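Local structure of ATP-citrate lyase beta-subunit (Chlorobium limicola, 6HXJ) at residues A[12-18]-A[177-182]; A[103-108]-A[188-194]; A[119-123]-A[158-162]. The protein probably serves as one subunit of the lyase that uses ATP and coenzyme A to cleave citrate into acetyl-CoA and oxaloacetate. One frame throughout, in Å; residues are numbered along the deposited sequence.

Contact 1: A[12-18]-A[177-182]; sequences LFNKWGI and LCFDNE
Polar contacts between Trp16 and Glu182 fix one end of this helix-to-helix junction. The indole NE1 donates to Glu182 OE2 at 2.8 Å; an N-H...O angle of 174° and an acceptor lying in the ring plane show a straight bond, made to the anti lone pair of the carboxylate. Lys15 NZ reaches the same oxygen in a salt bridge, though as a hydrogen bond it is weak, and it also pairs with Asp220. Trp221 holds Glu182 OE1, so both carboxylate oxygens are engaged.

Apolar packing covers one face of the indole. With CG anti to its carbonyl carbon (chi1 -64°), Trp16 lays that face on the helix ending at Asn181: Cys178 CA stands 3.9 Å from the centroid of the five-membered ring, 18° off the normal, a CH-pi contact. Losing this ring to an alanine at Trp16 is likely to uncover Cys178 and leave Glu182 OE2 without the indole donor. Cys178 SG meets the edge of the Phe13 ring, 4.3 Å from CD1.

A Schellman motif with Gly17 as C-prime residue ends helix 6-15 beside helix 163-181; Phe13 packs on strands 184-195 and 200-210, and Cys178 on Met208 of the latter.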
loop_
_atom_site.group_PDB
_atom_site.type_symbol
_atom_site.label_atom_id
_atom_site.label_comp_id
_atom_site.label_asym_id
_atom_site.label_seq_id
_atom_site.Cartn_x
_atom_site.Cartn_y
_atom_site.Cartn_z
ATOM N N LEU A 12 -17.353 38.713 48.623
ATOM C CA LEU A 12 -16.189 38.004 49.174
ATOM C C LEU A 12 -16.173 38.086 50.659
ATOM O O LEU A 12 -15.726 37.162 51.318
ATOM C CB LEU A 12 -14.904 38.572 48.615
ATOM C CG LEU A 12 -14.879 38.658 47.101
ATOM C CD1 LEU A 12 -13.469 38.758 46.606
ATOM C CD2 LEU A 12 -15.567 37.446 46.464
ATOM N N PHE A 13 -16.652 39.191 51.201
ATOM C CA PHE A 13 -16.750 39.327 52.639
ATOM C C PHE A 13 -17.702 38.270 53.107
ATOM O O PHE A 13 -17.334 37.460 53.947
ATOM C CB PHE A 13 -17.292 40.692 53.005
ATOM C CG PHE A 13 -16.273 41.779 52.921
ATOM C CD1 PHE A 13 -14.974 41.504 52.522
ATOM C CD2 PHE A 13 -16.601 43.081 53.254
ATOM C CE1 PHE A 13 -14.025 42.518 52.439
ATOM C CE2 PHE A 13 -15.651 44.091 53.190
ATOM C CZ PHE A 13 -14.370 43.809 52.780
ATOM N N ASN A 14 -18.898 38.236 52.502
ATOM C CA ASN A 14 -19.946 37.270 52.762
ATOM C C ASN A 14 -19.386 35.866 52.741
ATOM O O ASN A 14 -19.572 35.117 53.692
ATOM C CB ASN A 14 -20.994 37.414 51.695
ATOM C CG ASN A 14 -22.364 37.501 52.227
ATOM O OD1 ASN A 14 -22.660 38.255 53.152
ATOM N ND2 ASN A 14 -23.200 36.602 51.743
ATOM N N LYS A 15 -18.655 35.534 51.679
ATOM C CA LYS A 15 -18.011 34.241 51.502
ATOM C C LYS A 15 -17.160 33.837 52.723
ATOM O O LYS A 15 -17.245 32.702 53.180
ATOM C CB LYS A 15 -17.163 34.286 50.226
ATOM C CG LYS A 15 -16.284 33.084 50.020
ATOM C CD LYS A 15 -15.869 32.976 48.578
ATOM C CE LYS A 15 -14.564 32.250 48.476
ATOM N NZ LYS A 15 -14.100 32.148 47.068
ATOM N N TRP A 16 -16.357 34.764 53.250
ATOM C CA TRP A 16 -15.488 34.463 54.387
ATOM C C TRP A 16 -16.128 34.861 55.716
ATOM O O TRP A 16 -15.428 35.026 56.717
ATOM C CB TRP A 16 -14.086 35.080 54.174
ATOM C CG TRP A 16 -13.400 34.464 53.000
ATOM C CD1 TRP A 16 -13.480 34.866 51.700
ATOM C CD2 TRP A 16 -12.714 33.204 52.989
ATOM N NE1 TRP A 16 -12.815 33.975 50.887
ATOM C CE2 TRP A 16 -12.364 32.928 51.650
ATOM C CE3 TRP A 16 -12.371 32.273 53.985
ATOM C CZ2 TRP A 16 -11.702 31.757 51.284
ATOM C CZ3 TRP A 16 -11.721 31.117 53.620
ATOM C CH2 TRP A 16 -11.389 30.868 52.287
ATOM N N GLY A 17 -17.452 34.962 55.717
ATOM C CA GLY A 17 -18.223 35.305 56.900
ATOM C C GLY A 17 -17.783 36.600 57.553
ATOM O O GLY A 17 -17.277 36.588 58.679
ATOM N N ILE A 18 -17.953 37.724 56.842
ATOM C CA ILE A 18 -17.604 39.045 57.353
ATOM C C ILE A 18 -18.900 39.848 57.437
ATOM O O ILE A 18 -19.638 39.924 56.445
ATOM C CB ILE A 18 -16.519 39.735 56.501
ATOM C CG1 ILE A 18 -15.209 38.932 56.530
ATOM C CG2 ILE A 18 -16.317 41.200 56.929
ATOM C CD1 ILE A 18 -14.186 39.353 55.507
ATOM N N LEU A 177 -8.269 35.694 56.585
ATOM C CA LEU A 177 -8.539 34.510 55.771
ATOM C C LEU A 177 -8.950 34.966 54.374
ATOM O O LEU A 177 -8.459 34.425 53.389
ATOM C CB LEU A 177 -9.639 33.627 56.402
ATOM C CG LEU A 177 -9.138 32.614 57.363
ATOM C CD1 LEU A 177 -10.286 31.887 58.049
ATOM C CD2 LEU A 177 -8.156 31.691 56.686
ATOM N N CYS A 178 -9.814 35.997 54.304
ATOM C CA CYS A 178 -10.317 36.579 53.080
ATOM C C CYS A 178 -9.160 37.122 52.298
ATOM O O CYS A 178 -9.092 36.864 51.109
ATOM C CB CYS A 178 -11.365 37.658 53.363
ATOM S SG CYS A 178 -12.032 38.494 51.886
ATOM N N PHE A 179 -8.216 37.802 52.946
ATOM C CA PHE A 179 -7.059 38.389 52.282
ATOM C C PHE A 179 -6.169 37.303 51.725
ATOM O O PHE A 179 -5.813 37.341 50.539
ATOM C CB PHE A 179 -6.289 39.300 53.248
ATOM C CG PHE A 179 -5.156 40.075 52.618
ATOM C CD1 PHE A 179 -3.913 39.487 52.424
ATOM C CD2 PHE A 179 -5.308 41.411 52.292
ATOM C CE1 PHE A 179 -2.853 40.216 51.876
ATOM C CE2 PHE A 179 -4.243 42.146 51.769
ATOM C CZ PHE A 179 -3.023 41.540 51.552
ATOM N N ASP A 180 -5.825 36.331 52.575
ATOM C CA ASP A 180 -4.963 35.217 52.206
ATOM C C ASP A 180 -5.532 34.455 50.994
ATOM O O ASP A 180 -4.859 34.315 49.963
ATOM C CB ASP A 180 -4.781 34.280 53.423
ATOM C CG ASP A 180 -3.443 33.560 53.520
ATOM O OD1 ASP A 180 -3.445 32.332 53.780
ATOM O OD2 ASP A 180 -2.393 34.244 53.480
ATOM N N ASN A 181 -6.805 34.068 51.101
ATOM C CA ASN A 181 -7.511 33.253 50.127
ATOM C C ASN A 181 -8.016 33.965 48.866
ATOM O O ASN A 181 -8.263 33.309 47.852
ATOM C CB ASN A 181 -8.630 32.543 50.813
ATOM C CG ASN A 181 -8.084 31.380 51.626
ATOM O OD1 ASN A 181 -7.860 30.283 51.104
ATOM N ND2 ASN A 181 -7.793 31.591 52.907
ATOM N N GLU A 182 -8.195 35.280 48.913
ATOM C CA GLU A 182 -8.689 35.970 47.730
ATOM C C GLU A 182 -7.600 36.681 46.923
ATOM O O GLU A 182 -7.929 37.481 46.046
ATOM C CB GLU A 182 -9.844 36.954 48.065
ATOM C CG GLU A 182 -11.151 36.316 48.512
ATOM C CD GLU A 182 -11.773 35.255 47.625
ATOM O OE1 GLU A 182 -11.802 35.428 46.384
ATOM O OE2 GLU A 182 -12.260 34.251 48.186
#

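Contact 2: A[103-108]-A[188-194]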
loop_
_atom_site.group_PDB
_atom_site.type_symbol
_atom_site.label_atom_id
_atom_site.label_comp_id
_atom_site.label_asym_id
_atom_site.label_seq_id
_atom_site.Cartn_x
_atom_site.Cartn_y
_atom_site.Cartn_z
ATOM N N ALA A 103 -21.320 52.612 67.495
ATOM C CA ALA A 103 -19.901 52.936 67.350
ATOM C C ALA A 103 -19.316 52.528 65.982
ATOM O O ALA A 103 -19.836 51.623 65.323
ATOM C CB ALA A 103 -19.105 52.311 68.489
ATOM N N GLU A 104 -18.232 53.216 65.565
ATOM C CA GLU A 104 -17.514 52.999 64.302
ATOM C C GLU A 104 -16.042 52.662 64.555
ATOM O O GLU A 104 -15.420 53.255 65.446
ATOM C CB GLU A 104 -17.613 54.239 63.407
ATOM C CG GLU A 104 -19.043 54.663 63.099
ATOM C CD GLU A 104 -19.248 55.871 62.198
ATOM O OE1 GLU A 104 -18.405 56.799 62.223
ATOM O OE2 GLU A 104 -20.293 55.914 61.508
ATOM N N PHE A 105 -15.486 51.719 63.766
ATOM C CA PHE A 105 -14.108 51.281 63.899
ATOM C C PHE A 105 -13.432 51.244 62.528
ATOM O O PHE A 105 -14.094 51.228 61.480
ATOM C CB PHE A 105 -14.038 49.880 64.542
ATOM C CG PHE A 105 -14.861 49.606 65.769
ATOM C CD1 PHE A 105 -14.796 50.449 66.878
ATOM C CD2 PHE A 105 -15.636 48.457 65.859
ATOM C CE1 PHE A 105 -15.570 50.200 68.019
ATOM C CE2 PHE A 105 -16.382 48.187 67.010
ATOM C CZ PHE A 105 -16.344 49.061 68.085
ATOM N N TYR A 106 -12.101 51.197 62.540
ATOM C CA TYR A 106 -11.320 51.085 61.320
ATOM C C TYR A 106 -10.530 49.786 61.325
ATOM O O TYR A 106 -9.943 49.418 62.342
ATOM C CB TYR A 106 -10.395 52.305 61.163
ATOM C CG TYR A 106 -9.429 52.234 60.002
ATOM C CD1 TYR A 106 -9.864 52.426 58.697
ATOM C CD2 TYR A 106 -8.068 52.025 60.211
ATOM C CE1 TYR A 106 -8.977 52.369 57.622
ATOM C CE2 TYR A 106 -7.170 51.954 59.143
ATOM C CZ TYR A 106 -7.628 52.134 57.848
ATOM O OH TYR A 106 -6.750 52.098 56.787
ATOM N N VAL A 107 -10.597 49.067 60.201
ATOM C CA VAL A 107 -9.875 47.823 59.924
ATOM C C VAL A 107 -9.348 47.917 58.506
ATOM O O VAL A 107 -10.079 48.293 57.603
ATOM C CB VAL A 107 -10.679 46.497 60.070
ATOM C CG1 VAL A 107 -9.833 45.309 59.633
ATOM C CG2 VAL A 107 -11.230 46.287 61.472
ATOM N N SER A 108 -8.094 47.562 58.306
ATOM C CA SER A 108 -7.484 47.482 56.995
ATOM C C SER A 108 -6.344 46.514 57.062
ATOM O O SER A 108 -5.610 46.471 58.054
ATOM C CB SER A 108 -6.993 48.837 56.497
ATOM O OG SER A 108 -5.839 49.276 57.193
ATOM N N GLU A 188 -9.889 47.615 52.974
ATOM C CA GLU A 188 -10.068 48.713 53.911
ATOM C C GLU A 188 -11.541 48.846 54.270
ATOM O O GLU A 188 -12.383 49.011 53.387
ATOM C CB GLU A 188 -9.497 50.027 53.342
ATOM C CG GLU A 188 -9.231 51.076 54.409
ATOM C CD GLU A 188 -9.710 52.489 54.127
ATOM O OE1 GLU A 188 -10.898 52.661 53.764
ATOM O OE2 GLU A 188 -8.911 53.432 54.330
ATOM N N ILE A 189 -11.859 48.698 55.558
ATOM C CA ILE A 189 -13.211 48.811 56.097
ATOM C C ILE A 189 -13.267 50.000 57.070
ATOM O O ILE A 189 -12.632 49.978 58.127
ATOM C CB ILE A 189 -13.706 47.490 56.744
ATOM C CG1 ILE A 189 -13.687 46.314 55.735
ATOM C CG2 ILE A 189 -15.100 47.695 57.361
ATOM C CD1 ILE A 189 -13.869 44.945 56.332
ATOM N N ASN A 190 -13.977 51.047 56.677
ATOM C CA ASN A 190 -14.114 52.240 57.485
ATOM C C ASN A 190 -15.423 52.889 57.124
ATOM O O ASN A 190 -15.533 53.471 56.046
ATOM C CB ASN A 190 -12.936 53.218 57.306
ATOM C CG ASN A 190 -12.933 54.337 58.315
ATOM O OD1 ASN A 190 -13.019 54.123 59.538
ATOM N ND2 ASN A 190 -12.820 55.558 57.819
ATOM N N PRO A 191 -16.450 52.734 57.980
ATOM C CA PRO A 191 -16.398 52.080 59.290
ATOM C C PRO A 191 -16.865 50.639 59.361
ATOM O O PRO A 191 -17.677 50.175 58.553
ATOM C CB PRO A 191 -17.316 52.968 60.136
ATOM C CG PRO A 191 -18.371 53.464 59.165
ATOM C CD PRO A 191 -17.762 53.377 57.762
ATOM N N LEU A 192 -16.342 49.951 60.373
ATOM C CA LEU A 192 -16.781 48.635 60.804
ATOM C C LEU A 192 -17.653 49.031 62.019
ATOM O O LEU A 192 -17.144 49.451 63.071
ATOM C CB LEU A 192 -15.605 47.699 61.195
ATOM C CG LEU A 192 -16.024 46.377 61.893
ATOM C CD1 LEU A 192 -16.640 45.390 60.914
ATOM C CD2 LEU A 192 -14.894 45.770 62.701
ATOM N N VAL A 193 -18.963 49.020 61.815
ATOM C CA VAL A 193 -19.886 49.468 62.844
ATOM C C VAL A 193 -20.368 48.331 63.739
ATOM O O VAL A 193 -20.397 47.170 63.324
ATOM C CB VAL A 193 -21.064 50.300 62.266
ATOM C CG1 VAL A 193 -20.553 51.496 61.469
ATOM C CG2 VAL A 193 -22.009 49.443 61.431
ATOM N N ILE A 194 -20.733 48.694 64.978
ATOM C CA ILE A 194 -21.290 47.802 65.995
ATOM C C ILE A 194 -22.642 48.338 66.471
ATOM O O ILE A 194 -22.782 49.536 66.750
ATOM C CB ILE A 194 -20.305 47.532 67.186
ATOM C CG1 ILE A 194 -20.902 46.618 68.289
ATOM C CG2 ILE A 194 -19.836 48.829 67.835
ATOM C CD1 ILE A 194 -21.186 45.243 67.955
#
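Glu188 faces Ser108 in the antiparallel pairing of strands 104-112 and 184-195, neighbours in the six-stranded sheet of the ATP-grasp region. They form a non-hydrogen-bonded pair, while the carboxylate of Glu188 meets the edge of the Tyr106 ring, the two planes 84° apart. Ile189 and Val107 make a hydrogen-bonded pair: Ile189 N gives to Val107 O at 2.7 Å, and Val107 N returns a bond to Ile189 O.

At Asn190 the chain turns a corner, and the register slips by one residue, a beta bulge. Asn190 CB lies 3.5 Å from Tyr106 CD1 at the ring edge; CG, anti to the backbone N (chi1 -170°), carries the amide, whose ND2 bonds to Gly125 O. A cis peptide precedes Pro191, whose CB packs 3.5 Å from Glu104 CB, the two side chains running alongside.

Leu192 restores the hydrogen-bonded pairing, with N 2.8 Å from Phe105 O and a weak return bond from Phe105 N to Leu192 O; its CD2 branch touches Val107 CG2. Val193 pairs with Glu104, their CG1 and CG atoms in contact. Ile194 N donates to Ala103 O, and the Ile194 CG2 methyl closes the contact against Phe105 CZ at 3.5 Å.

Contact 3: A[119-123]-A[158-162]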
loop_
_atom_site.group_PDB
_atom_site.type_symbol
_atom_site.label_atom_id
_atom_site.label_comp_id
_atom_site.label_asym_id
_atom_site.label_seq_id
_atom_site.Cartn_x
_atom_site.Cartn_y
_atom_site.Cartn_z
ATOM N N LEU A 119 -4.043 46.966 60.326
ATOM C CA LEU A 119 -4.157 48.209 61.079
ATOM C C LEU A 119 -5.545 48.216 61.698
ATOM O O LEU A 119 -6.530 47.920 61.014
ATOM C CB LEU A 119 -3.924 49.444 60.175
ATOM C CG LEU A 119 -2.462 49.877 59.963
ATOM C CD1 LEU A 119 -1.726 48.927 59.077
ATOM C CD2 LEU A 119 -2.385 51.240 59.337
ATOM N N ILE A 120 -5.617 48.487 63.008
ATOM C CA ILE A 120 -6.882 48.519 63.732
ATOM C C ILE A 120 -7.048 49.823 64.528
ATOM O O ILE A 120 -6.106 50.308 65.141
ATOM C CB ILE A 120 -7.076 47.236 64.602
ATOM C CG1 ILE A 120 -8.542 47.076 65.049
ATOM C CG2 ILE A 120 -6.087 47.142 65.796
ATOM C CD1 ILE A 120 -8.848 45.755 65.573
ATOM N N SER A 121 -8.253 50.375 64.527
ATOM C CA SER A 121 -8.539 51.573 65.317
ATOM C C SER A 121 -9.927 51.515 65.912
ATOM O O SER A 121 -10.850 50.980 65.300
ATOM C CB SER A 121 -8.387 52.840 64.482
ATOM O OG SER A 121 -8.315 53.973 65.328
ATOM N N LYS A 122 -10.077 52.075 67.107
ATOM C CA LYS A 122 -11.369 52.165 67.792
ATOM C C LYS A 122 -12.110 53.413 67.298
ATOM O O LYS A 122 -13.330 53.488 67.423
ATOM C CB LYS A 122 -11.155 52.222 69.308
ATOM C CG LYS A 122 -12.187 51.441 70.105
ATOM C CD LYS A 122 -11.873 51.449 71.599
ATOM C CE LYS A 122 -13.041 50.951 72.414
ATOM N NZ LYS A 122 -12.923 51.345 73.842
ATOM N N HIS A 123 -11.351 54.380 66.743
ATOM C CA HIS A 123 -11.839 55.640 66.191
ATOM C C HIS A 123 -12.100 55.518 64.706
ATOM O O HIS A 123 -11.310 55.990 63.890
ATOM C CB HIS A 123 -10.845 56.778 66.459
ATOM C CG HIS A 123 -10.717 57.115 67.903
ATOM N ND1 HIS A 123 -11.763 57.689 68.606
ATOM C CD2 HIS A 123 -9.666 56.950 68.735
ATOM C CE1 HIS A 123 -11.314 57.851 69.839
ATOM N NE2 HIS A 123 -10.056 57.422 69.963
ATOM N N ALA A 158 -5.667 48.283 71.250
ATOM C CA ALA A 158 -6.349 49.425 70.655
ATOM C C ALA A 158 -7.270 50.122 71.653
ATOM O O ALA A 158 -7.352 51.349 71.639
ATOM C CB ALA A 158 -7.115 48.999 69.413
ATOM N N GLY A 159 -7.913 49.346 72.526
ATOM C CA GLY A 159 -8.829 49.855 73.539
ATOM C C GLY A 159 -10.099 49.038 73.657
ATOM O O GLY A 159 -11.001 49.410 74.407
ATOM N N PHE A 160 -10.180 47.905 72.932
ATOM C CA PHE A 160 -11.347 47.011 72.947
ATOM C C PHE A 160 -11.403 46.164 74.222
ATOM O O PHE A 160 -10.407 45.557 74.607
ATOM C CB PHE A 160 -11.387 46.136 71.684
ATOM C CG PHE A 160 -11.580 46.936 70.418
ATOM C CD1 PHE A 160 -10.487 47.401 69.694
ATOM C CD2 PHE A 160 -12.854 47.246 69.961
ATOM C CE1 PHE A 160 -10.665 48.166 68.541
ATOM C CE2 PHE A 160 -13.028 48.006 68.807
ATOM C CZ PHE A 160 -11.934 48.461 68.103
ATOM N N GLU A 161 -12.556 46.148 74.881
ATOM C CA GLU A 161 -12.734 45.433 76.138
ATOM C C GLU A 161 -13.596 44.185 76.092
ATOM O O GLU A 161 -14.668 44.193 75.482
ATOM C CB GLU A 161 -13.417 46.342 77.164
ATOM C CG GLU A 161 -12.625 47.601 77.467
ATOM C CD GLU A 161 -13.427 48.890 77.461
ATOM O OE1 GLU A 161 -14.234 49.094 78.397
ATOM O OE2 GLU A 161 -13.221 49.714 76.540
ATOM N N GLY A 162 -13.102 43.130 76.746
ATOM C CA GLY A 162 -13.742 41.824 76.923
ATOM C C GLY A 162 -14.391 41.200 75.700
ATOM O O GLY A 162 -13.691 40.840 74.745
#
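Phe160, with CG anti to its carbonyl carbon (chi1 -65°), brings a ring face against the Lys122 chain, and Lys122, extended beyond CG (chi2 176°), passes over that ring in the opposite direction and ends at Gly159 O and Glu161. The contact joins the end of strand 115-121, in the six-stranded antiparallel sheet of the ATP-grasp region, to the loop between helices 148-158 and 163-181.

The aliphatic part of the lysine does the packing. Its CG lies 3.9 Å from the Phe160 ring centroid and 22° off the normal, a CH-pi contact over one face but offset toward the rim. Ser121 O lies in the ring plane, at the edge. Lys122 NZ is 6.0 Å from the ring centroid, long for a cation-pi contact and at most a weak attraction. Two residues back on the strand, Ile120 CG2 meets Ala158 CB at 4.2 Å, while its CG1 approaches Phe160 CE1. Val168 of helix 163-181 touches both Ile120 and Phe160.

Gly159 has positive phi just after helix 148-158; a CB on this backbone would be set against the carbonyl O of Ala158, and would also point at the lysine chain. Gly159 O and Glu161 OE2 both accept from Lys122 NZ. The salt bridge meets OE2 nearly head-on at 3.2 Å, whereas NZ sits 2.8 Å from Gly159 O, well above the carbonyl plane.

In the fold
From the N terminus, helix 6-15 and the turn after it supply the first half of contact 1, whose loop closes only when the chain reaches the end of helix 163-181. Contact 2 opens inside that loop, on strand 104-112, and closes beyond it on strand 184-195, so the two cross; Phe13 packing on Ile189 joins them. Contact 3, between 119-123 and 158-162, nests inside both loops. Its strand 115-121 neighbours 104-112 in the sheet, with Tyr106 O to Ser121 N among their probable bonds, and Phe105 and Phe160 meet edge-to-face. Contacts 1 and 3 do not touch, their nearest atoms being about 10 Å apart, and contact 2 touches both.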